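Local coordinates for galactose mutarotase-like protein (Clostridium acetobutylicum, PDB 3OS7) that probably binds a sugar and may interconvert the anomers of an aldose such as galactose, at residues I52-K57 against P69-L74; R82-T87 against D214-P219; K116-K121 against V134-K139; Q126-V131 against S156-S161; S280-Y285 against E328-V333. One frame throughout, in Å; residues are numbered along the deposited sequence.

Contact 1 (I52-K57 against P69-L74); sequences ILRTPK and PQVYGL
Loops 52-57 and 69-74 run 128° apart where they touch, L53 beside G73 and R54 beside Y72, and G73 N donates to R54 O at 2.9 Å. G73 has a positive phi, which glycine accepts readily. R54 extends from CG to NE and lays its guanidinium flat on the Y72 ring, planes 10° and centres 4.5 Å apart. R54 NH1 donates to V71 O at 2.9 Å, coming from above that carbonyl plane. The bond is nearly straight, in the guanidinium plane, and helps fix the group's rotation. Y297 adds a cation-pi contact to R54. P56 sits on the opposite face of the Y72 ring, its CG 4.1 Å from the centroid in a CH-pi contact. Y72 OH shares a water with K57 N. L53 CD2 touches L74 CD2 at 3.8 Å. A bound tartrate near V71 may mark a pocket. Helix 62-67 connects the loops, its F65 touching P56 and Y72. R54 and G73 make backbone hydrogen bonds to A187 of strand 178-189, while L53 packs on strand 39-45.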
# COMPACT_ATOMS: atom_id res chain seq x y z
N ILE A 52 6.52 -8.09 -10.17
CA ILE A 52 5.99 -8.12 -8.79
C ILE A 52 4.56 -7.57 -8.65
O ILE A 52 3.72 -8.16 -7.98
CB ILE A 52 6.90 -7.33 -7.85
CG1 ILE A 52 8.27 -7.99 -7.78
CG2 ILE A 52 6.24 -7.17 -6.45
CD1 ILE A 52 9.28 -7.21 -6.92
N LEU A 53 4.32 -6.41 -9.23
CA LEU A 53 3.08 -5.67 -9.00
C LEU A 53 2.07 -5.90 -10.12
O LEU A 53 2.43 -5.94 -11.30
CB LEU A 53 3.32 -4.15 -8.90
CG LEU A 53 4.20 -3.69 -7.74
CD1 LEU A 53 4.66 -2.23 -7.87
CD2 LEU A 53 3.50 -3.98 -6.38
N ARG A 54 0.81 -5.98 -9.73
CA ARG A 54 -0.26 -6.18 -10.70
C ARG A 54 -0.42 -4.92 -11.53
O ARG A 54 -0.68 -3.86 -10.99
CB ARG A 54 -1.56 -6.53 -10.00
CG ARG A 54 -2.61 -7.01 -11.01
CD ARG A 54 -3.94 -6.89 -10.41
NE ARG A 54 -4.96 -7.58 -11.18
CZ ARG A 54 -6.24 -7.23 -11.21
NH1 ARG A 54 -6.69 -6.21 -10.48
NH2 ARG A 54 -7.08 -7.95 -11.93
N THR A 55 -0.28 -5.06 -12.85
CA THR A 55 -0.22 -3.94 -13.80
C THR A 55 -1.46 -3.98 -14.72
O THR A 55 -1.83 -5.06 -15.18
CB THR A 55 1.04 -4.06 -14.70
OG1 THR A 55 2.22 -4.30 -13.91
CG2 THR A 55 1.24 -2.80 -15.60
N PRO A 56 -2.05 -2.81 -15.03
CA PRO A 56 -3.12 -2.77 -16.04
C PRO A 56 -2.74 -3.43 -17.36
O PRO A 56 -1.64 -3.23 -17.86
CB PRO A 56 -3.33 -1.26 -16.26
CG PRO A 56 -3.01 -0.66 -14.97
CD PRO A 56 -1.83 -1.48 -14.43
N LYS A 57 -3.66 -4.21 -17.91
CA LYS A 57 -3.48 -4.78 -19.26
C LYS A 57 -3.65 -3.71 -20.32
O LYS A 57 -4.27 -2.68 -20.05
CB LYS A 57 -4.51 -5.88 -19.49
CG LYS A 57 -4.26 -7.11 -18.65
CD LYS A 57 -5.47 -8.03 -18.63
CE LYS A 57 -5.21 -9.24 -17.73
NZ LYS A 57 -4.13 -10.12 -18.29
N PRO A 69 -8.25 2.42 -9.04
CA PRO A 69 -6.81 2.16 -9.14
C PRO A 69 -6.31 1.26 -8.03
O PRO A 69 -5.18 0.71 -8.11
CB PRO A 69 -6.22 3.57 -9.02
CG PRO A 69 -7.17 4.28 -8.14
CD PRO A 69 -8.53 3.78 -8.58
N GLN A 70 -7.14 1.07 -7.00
CA GLN A 70 -6.69 0.34 -5.83
C GLN A 70 -6.42 -1.16 -6.03
O GLN A 70 -5.87 -1.78 -5.13
CB GLN A 70 -7.67 0.51 -4.68
CG GLN A 70 -9.06 -0.04 -4.91
CD GLN A 70 -9.97 1.00 -5.44
OE1 GLN A 70 -9.52 1.96 -6.05
NE2 GLN A 70 -11.29 0.82 -5.25
N VAL A 71 -6.83 -1.73 -7.16
CA VAL A 71 -6.54 -3.13 -7.49
C VAL A 71 -5.32 -3.32 -8.39
O VAL A 71 -5.09 -4.42 -8.88
CB VAL A 71 -7.78 -3.82 -8.07
CG1 VAL A 71 -8.85 -3.80 -7.03
CG2 VAL A 71 -8.24 -3.19 -9.41
N TYR A 72 -4.51 -2.26 -8.57
CA TYR A 72 -3.25 -2.32 -9.26
C TYR A 72 -2.12 -1.60 -8.49
O TYR A 72 -2.32 -0.59 -7.81
CB TYR A 72 -3.35 -1.64 -10.63
CG TYR A 72 -4.31 -2.34 -11.55
CD1 TYR A 72 -3.93 -3.51 -12.22
CD2 TYR A 72 -5.60 -1.85 -11.75
CE1 TYR A 72 -4.84 -4.18 -13.08
CE2 TYR A 72 -6.49 -2.49 -12.61
CZ TYR A 72 -6.11 -3.65 -13.25
OH TYR A 72 -7.01 -4.28 -14.10
N GLY A 73 -0.93 -2.12 -8.66
CA GLY A 73 0.30 -1.43 -8.23
C GLY A 73 0.34 -1.08 -6.74
O GLY A 73 0.01 -1.92 -5.87
N LEU A 74 0.75 0.16 -6.44
CA LEU A 74 0.91 0.64 -5.06
C LEU A 74 -0.00 1.86 -4.82
O LEU A 74 0.44 3.01 -4.94
CB LEU A 74 2.38 1.00 -4.81
CG LEU A 74 3.42 -0.12 -4.90
CD1 LEU A 74 4.82 0.40 -4.70
CD2 LEU A 74 3.10 -1.19 -3.85
O HOH W 1 -6.15 -4.77 -16.57

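Contact 2 (R82-T87 against D214-P219); sequences RIDDGT and DSRNLP
R82 and L218 are buried and form the closely packed part of this contact. N217 CB rests over one face of the R82 guanidinium, 3.5 Å from NE. N217 ND2 and R82 NH2 are both donors and do not bond. R82 NH2 instead forms a salt bridge with E101. L218 CD2 touches R82 CB. L218 CD1 packs over the centre of one R216 guanidinium face and comes within 3.5 Å of D84 CG, at the boundary with a more open salt-bridge network. Both sides are built from turns. A type II and a type I' turn overlap in 83-87, and a type I turn spans D214 to N217. In the latter, D214 OD1 accepts from R216 N, an Asx turn, and also from L218 N at 3.0 Å, the two donors coming from opposite faces of the carboxylate. The salt-bridge side is looser and partly exposed. The chain of R216 bends at chi3 (61°), which turns the guanidinium toward D84 and D85. NH2 donates to D84 OD1 at 3.0 Å, from above the carboxylate plane. NH1 adds a weak bond to the same oxygen. Another weak bond runs from NH2 to D85 OD1 at 2.9 Å, and R216 NE donates to N104 O.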
# COMPACT_ATOMS: atom_id res chain seq x y z
N ARG A 82 -11.90 1.56 6.17
CA ARG A 82 -13.18 2.18 6.53
C ARG A 82 -13.22 3.13 7.74
O ARG A 82 -12.53 2.94 8.73
CB ARG A 82 -14.23 1.07 6.73
CG ARG A 82 -14.48 0.28 5.49
CD ARG A 82 -15.06 -1.07 5.85
NE ARG A 82 -15.42 -1.78 4.63
CZ ARG A 82 -14.62 -2.58 3.96
NH1 ARG A 82 -13.40 -2.86 4.38
NH2 ARG A 82 -15.08 -3.15 2.86
N ILE A 83 -14.02 4.19 7.59
CA ILE A 83 -14.46 5.01 8.71
C ILE A 83 -15.96 4.84 8.84
O ILE A 83 -16.72 5.17 7.89
CB ILE A 83 -14.14 6.52 8.54
CG1 ILE A 83 -12.66 6.78 8.19
CG2 ILE A 83 -14.62 7.35 9.78
CD1 ILE A 83 -11.66 6.24 9.16
N ASP A 84 -16.39 4.32 9.99
CA ASP A 84 -17.81 4.08 10.30
C ASP A 84 -18.71 5.29 10.06
O ASP A 84 -18.51 6.37 10.63
CB ASP A 84 -17.88 3.59 11.77
CG ASP A 84 -19.28 3.21 12.23
OD1 ASP A 84 -20.25 3.36 11.46
OD2 ASP A 84 -19.39 2.73 13.40
N ASP A 85 -19.71 5.13 9.16
CA ASP A 85 -20.65 6.22 8.83
C ASP A 85 -19.98 7.47 8.26
O ASP A 85 -20.59 8.54 8.20
CB ASP A 85 -21.53 6.60 10.05
CG ASP A 85 -22.50 5.52 10.47
OD1 ASP A 85 -22.78 4.60 9.67
OD2 ASP A 85 -22.97 5.58 11.63
N GLY A 86 -18.73 7.34 7.83
CA GLY A 86 -17.96 8.45 7.31
C GLY A 86 -17.70 9.57 8.31
O GLY A 86 -17.51 10.72 7.90
N THR A 87 -17.72 9.25 9.60
CA THR A 87 -17.61 10.33 10.60
C THR A 87 -16.82 9.90 11.81
O THR A 87 -16.81 8.73 12.21
CB THR A 87 -19.02 10.87 11.02
OG1 THR A 87 -18.90 12.06 11.84
CG2 THR A 87 -19.82 9.82 11.76
N ASP A 214 -17.00 -7.08 12.02
CA ASP A 214 -18.46 -7.27 12.03
C ASP A 214 -19.01 -7.30 10.61
O ASP A 214 -18.25 -7.32 9.64
CB ASP A 214 -19.17 -6.22 12.95
CG ASP A 214 -19.11 -4.77 12.43
OD1 ASP A 214 -18.77 -4.51 11.26
OD2 ASP A 214 -19.44 -3.85 13.24
N SER A 215 -20.33 -7.29 10.48
CA SER A 215 -20.94 -7.47 9.16
C SER A 215 -20.79 -6.22 8.27
O SER A 215 -21.01 -6.31 7.07
CB SER A 215 -22.41 -7.83 9.32
OG SER A 215 -23.09 -6.74 9.90
N ARG A 216 -20.39 -5.07 8.86
CA ARG A 216 -20.05 -3.88 8.06
C ARG A 216 -18.55 -3.74 7.81
O ARG A 216 -18.07 -2.72 7.33
CB ARG A 216 -20.61 -2.64 8.76
CG ARG A 216 -22.12 -2.59 8.73
CD ARG A 216 -22.67 -1.45 9.54
NE ARG A 216 -22.19 -0.18 9.02
CZ ARG A 216 -21.97 0.92 9.73
NH1 ARG A 216 -22.16 0.94 11.05
NH2 ARG A 216 -21.55 2.01 9.12
N ASN A 217 -17.80 -4.79 8.13
CA ASN A 217 -16.36 -4.82 8.01
C ASN A 217 -15.59 -3.86 8.92
O ASN A 217 -14.44 -3.58 8.66
CB ASN A 217 -15.90 -4.72 6.54
CG ASN A 217 -16.23 -5.98 5.75
OD1 ASN A 217 -16.33 -7.06 6.31
ND2 ASN A 217 -16.39 -5.85 4.46
N LEU A 218 -16.23 -3.44 10.01
CA LEU A 218 -15.62 -2.62 11.06
C LEU A 218 -15.12 -3.55 12.17
O LEU A 218 -15.76 -4.55 12.47
CB LEU A 218 -16.64 -1.63 11.62
CG LEU A 218 -17.26 -0.70 10.58
CD1 LEU A 218 -18.53 -0.00 11.12
CD2 LEU A 218 -16.24 0.28 10.12
N PRO A 219 -13.97 -3.22 12.77
CA PRO A 219 -13.51 -4.09 13.86
C PRO A 219 -14.43 -4.09 15.03
O PRO A 219 -15.00 -3.03 15.40
CB PRO A 219 -12.17 -3.47 14.29
CG PRO A 219 -11.81 -2.51 13.21
CD PRO A 219 -13.05 -2.10 12.52

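Contact 3 (K116-K121 against V134-K139); sequences KWTVHK and VFDFTK
W117 lies against F135 where strands 118-125 and 128-137 of a beta hairpin come together. The indole can be followed outward. Its CB is 3.4 Å from V134 O. CG is near both that oxygen and F135 CB. CD2 comes to 3.6 Å from F135 CB, and CE2 is nearly as close. CE3 reaches the backbone, 3.5 Å from F135 N, and at the far rim CH2 still touches F135 CB. F135 CB therefore sits over the indole face, a CH-pi contact only 12° off the normal of the six-membered ring. NE1 turns to I112 O for its bond. The F135 chi1 of -179° sends the phenyl ring past the indole, oblique to it, so that its edge meets K116 O. Beside the aromatics, T118 and V134 form an antiparallel hydrogen-bonded pair, with both N...O distances 2.9 Å. V134 spreads its methyls: CG2 meets T118 OG1 at 3.4 Å and CG1 meets H120 CB at 3.7 Å. D136 OD1 bonds to Q152. The T118-V134 backbone pair thus supplies the directed bonds, the aromatic contact fills the buried side, and a single water bridges T118 OG1 and D136 OD2 on the exposed side.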
# COMPACT_ATOMS: atom_id res chain seq x y z
N LYS A 116 -4.55 13.62 -9.10
CA LYS A 116 -3.32 13.93 -9.85
C LYS A 116 -2.21 14.37 -8.92
O LYS A 116 -2.40 15.26 -8.11
CB LYS A 116 -3.56 15.05 -10.86
CG LYS A 116 -4.59 14.73 -11.91
CD LYS A 116 -4.52 15.75 -13.07
CE LYS A 116 -5.79 15.70 -13.89
NZ LYS A 116 -5.67 16.49 -15.15
N TRP A 117 -1.06 13.72 -9.05
CA TRP A 117 0.13 14.09 -8.35
C TRP A 117 1.06 14.73 -9.36
O TRP A 117 0.90 14.54 -10.57
CB TRP A 117 0.78 12.86 -7.74
CG TRP A 117 0.02 12.23 -6.61
CD1 TRP A 117 -1.29 11.78 -6.64
CD2 TRP A 117 0.54 11.83 -5.33
NE1 TRP A 117 -1.62 11.20 -5.45
CE2 TRP A 117 -0.52 11.21 -4.62
CE3 TRP A 117 1.77 11.98 -4.70
CZ2 TRP A 117 -0.37 10.73 -3.32
CZ3 TRP A 117 1.91 11.52 -3.41
CH2 TRP A 117 0.84 10.91 -2.73
N THR A 118 2.04 15.50 -8.87
CA THR A 118 3.01 16.14 -9.74
C THR A 118 4.39 15.60 -9.48
O THR A 118 4.69 15.16 -8.37
CB THR A 118 2.97 17.64 -9.59
OG1 THR A 118 3.23 17.98 -8.24
CG2 THR A 118 1.56 18.16 -9.96
N VAL A 119 5.21 15.56 -10.52
CA VAL A 119 6.57 15.04 -10.40
C VAL A 119 7.40 16.08 -9.68
O VAL A 119 7.43 17.25 -10.07
CB VAL A 119 7.16 14.68 -11.77
CG1 VAL A 119 8.61 14.27 -11.64
CG2 VAL A 119 6.37 13.57 -12.42
N HIS A 120 8.08 15.66 -8.62
CA HIS A 120 8.81 16.57 -7.77
C HIS A 120 10.31 16.49 -8.04
O HIS A 120 11.01 17.51 -8.00
CB HIS A 120 8.44 16.27 -6.31
CG HIS A 120 9.17 17.09 -5.32
ND1 HIS A 120 8.88 18.42 -5.10
CD2 HIS A 120 10.19 16.77 -4.47
CE1 HIS A 120 9.69 18.89 -4.16
NE2 HIS A 120 10.48 17.91 -3.75
N LYS A 121 10.82 15.28 -8.29
CA LYS A 121 12.23 15.04 -8.49
C LYS A 121 12.48 13.81 -9.36
O LYS A 121 11.76 12.81 -9.26
CB LYS A 121 12.92 14.87 -7.15
CG LYS A 121 14.45 14.80 -7.23
CD LYS A 121 15.10 14.53 -5.89
CE LYS A 121 14.86 15.62 -4.89
NZ LYS A 121 15.90 15.56 -3.82
N VAL A 134 4.57 14.40 -5.59
CA VAL A 134 3.87 15.02 -4.48
C VAL A 134 2.42 15.31 -4.81
O VAL A 134 2.03 15.44 -5.98
CB VAL A 134 4.53 16.35 -4.05
CG1 VAL A 134 5.95 16.11 -3.52
CG2 VAL A 134 4.54 17.36 -5.18
N PHE A 135 1.63 15.35 -3.76
CA PHE A 135 0.24 15.77 -3.83
C PHE A 135 0.04 16.94 -2.89
O PHE A 135 0.22 16.80 -1.68
CB PHE A 135 -0.69 14.66 -3.39
CG PHE A 135 -2.14 15.06 -3.48
CD1 PHE A 135 -2.77 15.17 -4.70
CD2 PHE A 135 -2.84 15.40 -2.36
CE1 PHE A 135 -4.07 15.57 -4.79
CE2 PHE A 135 -4.15 15.83 -2.44
CZ PHE A 135 -4.77 15.91 -3.64
N ASP A 136 -0.34 18.08 -3.45
CA ASP A 136 -0.58 19.30 -2.68
C ASP A 136 -2.08 19.50 -2.48
O ASP A 136 -2.84 19.67 -3.44
CB ASP A 136 0.00 20.50 -3.42
CG ASP A 136 1.51 20.38 -3.63
OD1 ASP A 136 2.24 20.24 -2.63
OD2 ASP A 136 1.96 20.43 -4.81
N PHE A 137 -2.51 19.42 -1.23
CA PHE A 137 -3.91 19.58 -0.89
C PHE A 137 -4.09 21.00 -0.36
O PHE A 137 -3.57 21.33 0.71
CB PHE A 137 -4.33 18.55 0.15
CG PHE A 137 -5.82 18.55 0.45
CD1 PHE A 137 -6.74 18.05 -0.46
CD2 PHE A 137 -6.30 18.98 1.68
CE1 PHE A 137 -8.08 18.01 -0.17
CE2 PHE A 137 -7.65 18.95 1.97
CZ PHE A 137 -8.54 18.46 1.07
N THR A 138 -4.81 21.82 -1.12
CA THR A 138 -4.99 23.23 -0.80
C THR A 138 -6.42 23.57 -0.44
O THR A 138 -7.34 22.78 -0.62
CB THR A 138 -4.58 24.14 -1.98
OG1 THR A 138 -5.58 24.07 -2.99
CG2 THR A 138 -3.24 23.75 -2.55
N LYS A 139 -6.59 24.79 0.04
CA LYS A 139 -7.88 25.35 0.37
C LYS A 139 -8.81 25.40 -0.83
O LYS A 139 -10.01 25.54 -0.66
CB LYS A 139 -7.70 26.79 0.86
CG LYS A 139 -7.05 26.93 2.20
CD LYS A 139 -6.68 28.42 2.46
CE LYS A 139 -5.96 28.59 3.81
NZ LYS A 139 -6.83 28.15 4.95
O HOH W 2 1.29 19.05 -6.92

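Contact 4 (Q126-V131 against S156-S161); sequences QDKALV and SYELSS
L130 and E158 both set CG anti to the backbone N (chi1 177° and 171°), and K128 sets its CG beside the N instead. The three side chains share one face of the paired strands by strand alternation; the torsions turn their ends toward the partner strand. L130 CD1 leans across to Y157 O at 3.4 Å and to S156 OG at 3.5 Å. K128 crosses E158 obliquely, with its CD 3.8 Å from E158 CD. The lysine bends at its last torsion, and NZ ends 4.1 Å from E158 OE2. That is too long for a salt bridge. K128 CG also touches S160 CB. The strands are antiparallel neighbours in the beta-sandwich fold of the galactose mutarotase family. A129 with L159 and V131 with Y157 are hydrogen-bonded pairs, and L130 with E158 is the non-hydrogen-bonded pair between them. L159 N to A129 O is the shortest of the four bonds at 2.7 Å. At the strand ends a water joins D127 O to S161 N. A129, V131, Y157 and L159 point to the other face, where F23 of strand 18-25 touches V131, Y157 and L159. Y157 OH bonds to Q166, and S156 OG to E132. The backbone thus supplies the directed bonds. The K128-E158 pair probably adds a modest electrostatic attraction on the partly exposed face, while the opposite face is apolar apart from the tyrosine hydroxyl.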
# COMPACT_ATOMS: atom_id res chain seq x y z
N GLN A 126 24.85 7.68 -8.16
CA GLN A 126 25.58 6.44 -8.02
C GLN A 126 24.94 5.51 -9.03
O GLN A 126 24.87 5.85 -10.21
CB GLN A 126 25.55 5.92 -6.57
CG GLN A 126 25.76 7.05 -5.54
CD GLN A 126 26.88 6.78 -4.54
OE1 GLN A 126 26.81 7.23 -3.39
NE2 GLN A 126 27.91 6.05 -4.96
N ASP A 127 24.45 4.36 -8.56
CA ASP A 127 23.74 3.44 -9.43
C ASP A 127 22.28 3.27 -8.97
O ASP A 127 21.75 2.18 -9.04
CB ASP A 127 24.45 2.09 -9.49
CG ASP A 127 25.87 2.19 -10.10
OD1 ASP A 127 26.22 3.27 -10.64
OD2 ASP A 127 26.62 1.19 -10.04
N LYS A 128 21.66 4.36 -8.53
CA LYS A 128 20.25 4.37 -8.12
C LYS A 128 19.41 5.34 -8.97
O LYS A 128 19.93 6.36 -9.41
CB LYS A 128 20.12 4.84 -6.68
CG LYS A 128 20.93 3.98 -5.69
CD LYS A 128 20.99 4.62 -4.30
CE LYS A 128 22.04 3.92 -3.42
NZ LYS A 128 21.75 2.46 -3.26
N ALA A 129 18.12 5.05 -9.13
CA ALA A 129 17.20 5.94 -9.82
C ALA A 129 16.17 6.38 -8.81
O ALA A 129 15.52 5.55 -8.18
CB ALA A 129 16.56 5.26 -11.05
N LEU A 130 16.04 7.69 -8.67
CA LEU A 130 15.13 8.31 -7.72
C LEU A 130 14.03 9.10 -8.44
O LEU A 130 14.32 9.96 -9.29
CB LEU A 130 15.90 9.24 -6.77
CG LEU A 130 15.10 10.04 -5.74
CD1 LEU A 130 14.54 9.11 -4.70
CD2 LEU A 130 15.94 11.10 -5.05
N VAL A 131 12.78 8.78 -8.12
CA VAL A 131 11.62 9.52 -8.61
C VAL A 131 10.72 9.87 -7.44
O VAL A 131 10.36 9.00 -6.63
CB VAL A 131 10.85 8.72 -9.62
CG1 VAL A 131 9.56 9.46 -10.00
CG2 VAL A 131 11.69 8.43 -10.86
N SER A 156 8.49 8.99 -2.33
CA SER A 156 9.85 9.02 -2.80
C SER A 156 10.34 7.61 -3.09
O SER A 156 10.53 6.78 -2.19
CB SER A 156 10.74 9.71 -1.76
OG SER A 156 12.07 9.80 -2.27
N TYR A 157 10.49 7.31 -4.38
CA TYR A 157 10.87 5.98 -4.81
C TYR A 157 12.31 5.91 -5.23
O TYR A 157 12.74 6.65 -6.12
CB TYR A 157 9.97 5.55 -5.97
CG TYR A 157 8.59 5.18 -5.51
CD1 TYR A 157 8.38 3.97 -4.83
CD2 TYR A 157 7.51 6.00 -5.72
CE1 TYR A 157 7.13 3.60 -4.41
CE2 TYR A 157 6.24 5.62 -5.29
CZ TYR A 157 6.07 4.42 -4.63
OH TYR A 157 4.81 4.02 -4.18
N GLU A 158 13.07 5.03 -4.59
CA GLU A 158 14.46 4.85 -4.94
C GLU A 158 14.64 3.42 -5.43
O GLU A 158 14.48 2.45 -4.70
CB GLU A 158 15.36 5.12 -3.74
CG GLU A 158 16.81 4.74 -3.97
CD GLU A 158 17.54 4.50 -2.63
OE1 GLU A 158 17.76 5.52 -1.95
OE2 GLU A 158 17.82 3.30 -2.27
N LEU A 159 15.02 3.30 -6.69
CA LEU A 159 15.28 2.00 -7.27
C LEU A 159 16.79 1.73 -7.35
O LEU A 159 17.57 2.62 -7.71
CB LEU A 159 14.63 1.95 -8.65
CG LEU A 159 14.44 0.62 -9.35
CD1 LEU A 159 13.62 -0.38 -8.49
CD2 LEU A 159 13.75 0.89 -10.72
N SER A 160 17.19 0.51 -7.03
CA SER A 160 18.60 0.11 -7.00
C SER A 160 18.68 -1.40 -7.10
O SER A 160 17.65 -2.10 -7.22
CB SER A 160 19.28 0.58 -5.70
OG SER A 160 18.90 -0.23 -4.59
N SER A 161 19.91 -1.93 -7.03
CA SER A 161 20.09 -3.37 -7.00
C SER A 161 19.46 -4.04 -5.80
O SER A 161 19.25 -5.25 -5.81
CB SER A 161 21.57 -3.74 -7.09
OG SER A 161 22.22 -3.43 -5.89
O HOH W 3 22.12 -0.21 -7.56

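Contact 5 (S280-Y285 against E328-V333); sequences SSEYKY and ESWSGV
S280 OG is held from two sides: it donates to E282 OE1 at 2.6 Å and accepts from V333 N at 3.1 Å. Its chi1 of 71° puts the oxygen between the backbone N and carbonyl carbon, facing the strand. S280 N donates in turn to V333 O at 2.8 Å. The bend of E282 at chi2 (80°) swings OE1 back to the serine; E282 CG lies 3.3 Å from S331 O. Residues 280-283 form a type I beta turn, closed by Y283 N to S280 O, that joins strands 273-279 and 285-289 and lies against strand 329-340. Next to the turn, the edge of W330 is turned toward the face of Y283 in an offset edge-to-face pair, planes 84° apart. W330 CH2 is 3.5 Å from Y283 OH. G332 passes close to both rings, and its N lies over one indole face. A water bridges W330 NE1 to E282 O. Another binds Y283 OH and, weakly, G332 O. L180 and V182 of strand 178-189 pack on W330, and T168 of strand 163-172 touches both rings.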
# COMPACT_ATOMS: atom_id res chain seq x y z
N SER A 280 8.39 -0.81 7.46
CA SER A 280 8.92 -0.19 8.68
C SER A 280 7.92 -0.29 9.83
O SER A 280 6.72 -0.57 9.63
CB SER A 280 9.31 1.27 8.43
OG SER A 280 8.16 2.10 8.26
N SER A 281 8.42 -0.04 11.04
CA SER A 281 7.63 -0.14 12.28
C SER A 281 6.46 0.81 12.35
O SER A 281 5.56 0.65 13.19
CB SER A 281 8.53 0.14 13.50
OG SER A 281 9.56 -0.81 13.61
N GLU A 282 6.46 1.83 11.49
CA GLU A 282 5.31 2.73 11.41
C GLU A 282 4.05 2.01 10.96
O GLU A 282 2.93 2.47 11.23
CB GLU A 282 5.60 3.91 10.47
CG GLU A 282 6.51 5.00 11.07
CD GLU A 282 7.98 4.64 11.03
OE1 GLU A 282 8.39 3.71 10.29
OE2 GLU A 282 8.76 5.29 11.74
N TYR A 283 4.23 0.88 10.27
CA TYR A 283 3.09 0.09 9.80
C TYR A 283 2.76 -0.97 10.86
O TYR A 283 3.57 -1.84 11.16
CB TYR A 283 3.37 -0.52 8.44
CG TYR A 283 3.54 0.52 7.38
CD1 TYR A 283 2.45 1.23 6.91
CD2 TYR A 283 4.79 0.84 6.90
CE1 TYR A 283 2.61 2.25 5.94
CE2 TYR A 283 4.97 1.87 5.94
CZ TYR A 283 3.86 2.54 5.45
OH TYR A 283 4.02 3.53 4.48
N LYS A 284 1.59 -0.81 11.47
CA LYS A 284 1.22 -1.59 12.64
C LYS A 284 0.12 -2.63 12.41
O LYS A 284 -0.08 -3.52 13.24
CB LYS A 284 0.81 -0.61 13.72
CG LYS A 284 2.01 0.34 14.06
CD LYS A 284 1.79 1.25 15.20
CE LYS A 284 2.98 2.27 15.30
NZ LYS A 284 4.34 1.60 15.43
N TYR A 285 -0.60 -2.49 11.30
CA TYR A 285 -1.71 -3.37 10.93
C TYR A 285 -1.61 -3.70 9.45
O TYR A 285 -0.86 -3.07 8.72
CB TYR A 285 -3.08 -2.72 11.22
CG TYR A 285 -3.42 -2.68 12.67
CD1 TYR A 285 -2.98 -1.62 13.48
CD2 TYR A 285 -4.16 -3.69 13.27
CE1 TYR A 285 -3.26 -1.60 14.85
CE2 TYR A 285 -4.48 -3.66 14.63
CZ TYR A 285 -4.02 -2.62 15.41
OH TYR A 285 -4.33 -2.61 16.77
N GLU A 328 4.15 19.41 11.54
CA GLU A 328 4.71 18.10 11.86
C GLU A 328 4.52 17.15 10.69
O GLU A 328 3.54 17.26 9.93
CB GLU A 328 4.05 17.52 13.10
CG GLU A 328 4.79 16.34 13.68
CD GLU A 328 4.10 15.72 14.89
OE1 GLU A 328 2.98 16.13 15.25
OE2 GLU A 328 4.72 14.81 15.48
N SER A 329 5.45 16.21 10.56
CA SER A 329 5.35 15.20 9.52
C SER A 329 5.36 13.78 10.06
O SER A 329 5.77 13.53 11.19
CB SER A 329 6.48 15.37 8.48
OG SER A 329 7.73 14.97 9.00
N TRP A 330 4.87 12.87 9.22
CA TRP A 330 4.94 11.42 9.43
C TRP A 330 5.65 10.85 8.21
O TRP A 330 5.46 11.34 7.08
CB TRP A 330 3.51 10.82 9.52
CG TRP A 330 3.50 9.27 9.49
CD1 TRP A 330 3.50 8.43 10.57
CD2 TRP A 330 3.50 8.43 8.33
NE1 TRP A 330 3.49 7.13 10.15
CE2 TRP A 330 3.50 7.10 8.78
CE3 TRP A 330 3.46 8.68 6.96
CZ2 TRP A 330 3.51 6.03 7.90
CZ3 TRP A 330 3.47 7.62 6.10
CH2 TRP A 330 3.51 6.31 6.56
N SER A 331 6.49 9.84 8.41
CA SER A 331 7.13 9.13 7.30
C SER A 331 7.20 7.62 7.60
O SER A 331 7.45 7.21 8.74
CB SER A 331 8.54 9.67 7.05
OG SER A 331 9.20 8.95 6.02
N GLY A 332 6.99 6.81 6.57
CA GLY A 332 7.16 5.37 6.70
C GLY A 332 7.90 4.86 5.48
O GLY A 332 7.84 5.48 4.41
N VAL A 333 8.60 3.74 5.64
CA VAL A 333 9.36 3.15 4.56
C VAL A 333 8.98 1.70 4.32
O VAL A 333 8.88 0.91 5.27
CB VAL A 333 10.85 3.18 4.89
CG1 VAL A 333 11.68 2.57 3.79
CG2 VAL A 333 11.30 4.60 5.21
O HOH W 4 2.82 5.05 12.28
O HOH W 5 6.09 3.54 2.69

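From the N terminus, contact 1 comes first and closes a short loop around helix 62-67. Contact 2 opens next at 82-87 and closes only at 214-219, a long loop that holds contacts 3 and 4. Those two cross, since their segments alternate, and both use strand 128-137: contact 3 pairs it with strand 118-125, contact 4 with strand 151-160. They touch where K121 packs on L130. Contact 1 also reaches contact 4, through L74 CD1 and Y157 OH. Contact 5 follows in series and ties the 280-285 turn to strand 329-340 near the C terminus. Contacts 2 and 4 lie on opposite sides of the chain's centre, their centres about 38 Å apart.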